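Local coordinates for uncharacterized protein (PDB 4Q53) that is of unknown function but adopts a cystatin-like fold of the NTF2 clan, in which a curved mixed beta-sheet is packed against helices, at residues Gly46-Phe51 against His101-Asp106. Sequence-based numbering, arbitrary orientation.
Sequences GTMAAF and HQIRID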
loop_
_atom_site.group_PDB
_atom_site.type_symbol
_atom_site.label_atom_id
_atom_site.label_comp_id
_atom_site.label_asym_id
_atom_site.label_seq_id
_atom_site.Cartn_x
_atom_site.Cartn_y
_atom_site.Cartn_z
ATOM N N GLY A 46 -7.200 6.511 6.558
ATOM C CA GLY A 46 -7.761 6.024 7.807
ATOM C C GLY A 46 -7.773 4.511 7.905
ATOM O O GLY A 46 -7.470 3.923 8.953
ATOM N N THR A 47 -8.111 3.864 6.800
ATOM C CA THR A 47 -8.106 2.413 6.750
ATOM C C THR A 47 -6.673 1.877 6.942
ATOM O O THR A 47 -6.450 0.920 7.675
ATOM C CB THR A 47 -8.668 1.940 5.407
ATOM O OG1 THR A 47 -10.018 2.386 5.291
ATOM C CG2 THR A 47 -8.623 0.430 5.280
HETATM N N MSE A 48 -5.706 2.494 6.276
HETATM C CA MSE A 48 -4.316 2.064 6.420
HETATM C C MSE A 48 -3.790 2.349 7.831
HETATM O O MSE A 48 -3.017 1.563 8.367
HETATM C CB MSE A 48 -3.435 2.661 5.311
HETATM C CG MSE A 48 -3.712 2.053 3.921
HETATM SE SE MSE A 48 -3.626 0.110 3.889
HETATM C CE MSE A 48 -1.874 -0.141 4.698
ATOM N N ALA A 49 -4.215 3.458 8.442
ATOM C CA ALA A 49 -3.816 3.757 9.813
ATOM C C ALA A 49 -4.297 2.641 10.733
ATOM O O ALA A 49 -3.556 2.158 11.591
ATOM C CB ALA A 49 -4.378 5.113 10.281
ATOM N N ALA A 50 -5.548 2.231 10.560
ATOM C CA ALA A 50 -6.094 1.158 11.390
ATOM C C ALA A 50 -5.333 -0.144 11.114
ATOM O O ALA A 50 -5.032 -0.911 12.030
ATOM C CB ALA A 50 -7.576 0.970 11.128
ATOM N N PHE A 51 -5.016 -0.404 9.855
ATOM C CA PHE A 51 -4.318 -1.638 9.539
ATOM C C PHE A 51 -2.957 -1.678 10.222
ATOM O O PHE A 51 -2.615 -2.663 10.868
ATOM C CB PHE A 51 -4.140 -1.845 8.033
ATOM C CG PHE A 51 -3.466 -3.150 7.707
ATOM C CD1 PHE A 51 -4.201 -4.325 7.630
ATOM C CD2 PHE A 51 -2.088 -3.211 7.546
ATOM C CE1 PHE A 51 -3.578 -5.532 7.372
ATOM C CE2 PHE A 51 -1.466 -4.415 7.309
ATOM C CZ PHE A 51 -2.214 -5.573 7.213
ATOM N N HIS A 101 -3.483 3.707 -6.807
ATOM C CA HIS A 101 -4.872 3.523 -7.188
ATOM C C HIS A 101 -5.491 2.263 -6.556
ATOM O O HIS A 101 -6.708 2.179 -6.393
ATOM C CB HIS A 101 -4.946 3.433 -8.710
ATOM C CG HIS A 101 -6.298 3.092 -9.234
ATOM N ND1 HIS A 101 -7.406 3.884 -9.017
ATOM C CD2 HIS A 101 -6.724 2.039 -9.969
ATOM C CE1 HIS A 101 -8.456 3.332 -9.600
ATOM N NE2 HIS A 101 -8.069 2.212 -10.183
ATOM N N GLN A 102 -4.662 1.281 -6.217
ATOM C CA GLN A 102 -5.149 0.051 -5.574
ATOM C C GLN A 102 -4.097 -0.500 -4.627
ATOM O O GLN A 102 -2.903 -0.532 -4.968
ATOM C CB GLN A 102 -5.535 -1.017 -6.618
ATOM C CG GLN A 102 -6.082 -2.321 -6.029
ATOM C CD GLN A 102 -6.625 -3.263 -7.092
ATOM O OE1 GLN A 102 -6.228 -4.409 -7.170
ATOM N NE2 GLN A 102 -7.579 -2.785 -7.882
ATOM N N ILE A 103 -4.551 -0.931 -3.450
ATOM C CA ILE A 103 -3.730 -1.677 -2.506
ATOM C C ILE A 103 -4.462 -2.967 -2.187
ATOM O O ILE A 103 -5.612 -2.928 -1.737
ATOM C CB ILE A 103 -3.501 -0.909 -1.185
ATOM C CG1 ILE A 103 -2.875 0.463 -1.470
ATOM C CG2 ILE A 103 -2.670 -1.733 -0.217
ATOM C CD1 ILE A 103 -2.657 1.317 -0.245
ATOM N N ARG A 104 -3.789 -4.090 -2.391
ATOM C CA ARG A 104 -4.275 -5.396 -1.985
ATOM C C ARG A 104 -3.355 -5.914 -0.901
ATOM O O ARG A 104 -2.133 -5.875 -1.049
ATOM C CB ARG A 104 -4.300 -6.366 -3.166
ATOM C CG ARG A 104 -4.834 -7.740 -2.820
ATOM C CD ARG A 104 -4.817 -8.735 -3.996
ATOM N NE ARG A 104 -4.826 -10.097 -3.456
ATOM C CZ ARG A 104 -3.750 -10.878 -3.301
ATOM N NH1 ARG A 104 -2.534 -10.500 -3.709
ATOM N NH2 ARG A 104 -3.892 -12.065 -2.744
ATOM N N ILE A 105 -3.945 -6.427 0.173
ATOM C CA ILE A 105 -3.195 -6.989 1.287
ATOM C C ILE A 105 -3.857 -8.323 1.612
ATOM O O ILE A 105 -5.050 -8.381 1.910
ATOM C CB ILE A 105 -3.236 -6.065 2.522
ATOM C CG1 ILE A 105 -2.596 -4.716 2.184
ATOM C CG2 ILE A 105 -2.547 -6.745 3.719
ATOM C CD1 ILE A 105 -2.627 -3.705 3.304
ATOM N N ASP A 106 -3.087 -9.397 1.536
ATOM C CA ASP A 106 -3.624 -10.727 1.753
ATOM C C ASP A 106 -2.739 -11.552 2.659
ATOM O O ASP A 106 -1.536 -11.675 2.430
ATOM C CB ASP A 106 -3.848 -11.467 0.476
ATOM C CG ASP A 106 -4.801 -12.610 0.705
ATOM O OD1 ASP A 106 -6.016 -12.328 0.909
ATOM O OD2 ASP A 106 -4.346 -13.765 0.790
#
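Ile-105 meets the aromatic ring of Phe-51 with both of its branches. Its CD1 methyl sits over the centre of one face, 4.2 Å from the Phe-51 ring centroid and 9° off the normal, a CH-pi contact, while its CG2 touches CZ of Phe-51 at 3.7 Å. Branching at CB allows this two-point grip and favours the extended strand; phenylalanine offers a flat apolar face for CD1. Phe-51 turns CG anti to the backbone N (chi1 -178°), which carries the ring out from helix 41-54 toward the strand. The same CD1 also meets Met-48, a selenomethionine whose unbranched chain can bend at chi2 and chi3, bringing its CE methyl tip to tip with CD1 of Ile-105 at 3.9 Å. CG of Met-48 lies more loosely, 4.4 Å from CD1 of Ile-103. Cut back to an alanine here, Ile-105 would lose both branches, and the Phe-51 ring face and CE of Met-48 would probably be left without their shared partner. Beyond the pair, Phe-85 meets the Phe-51 ring edge-to-face and His-55 stacks on it. Ile-103 and Ile-105, alternate residues of strand 97-107, direct their side chains to the helix, contributing to the apolar layer between helix 41-54 and the sheet, as in cystatin-like folds.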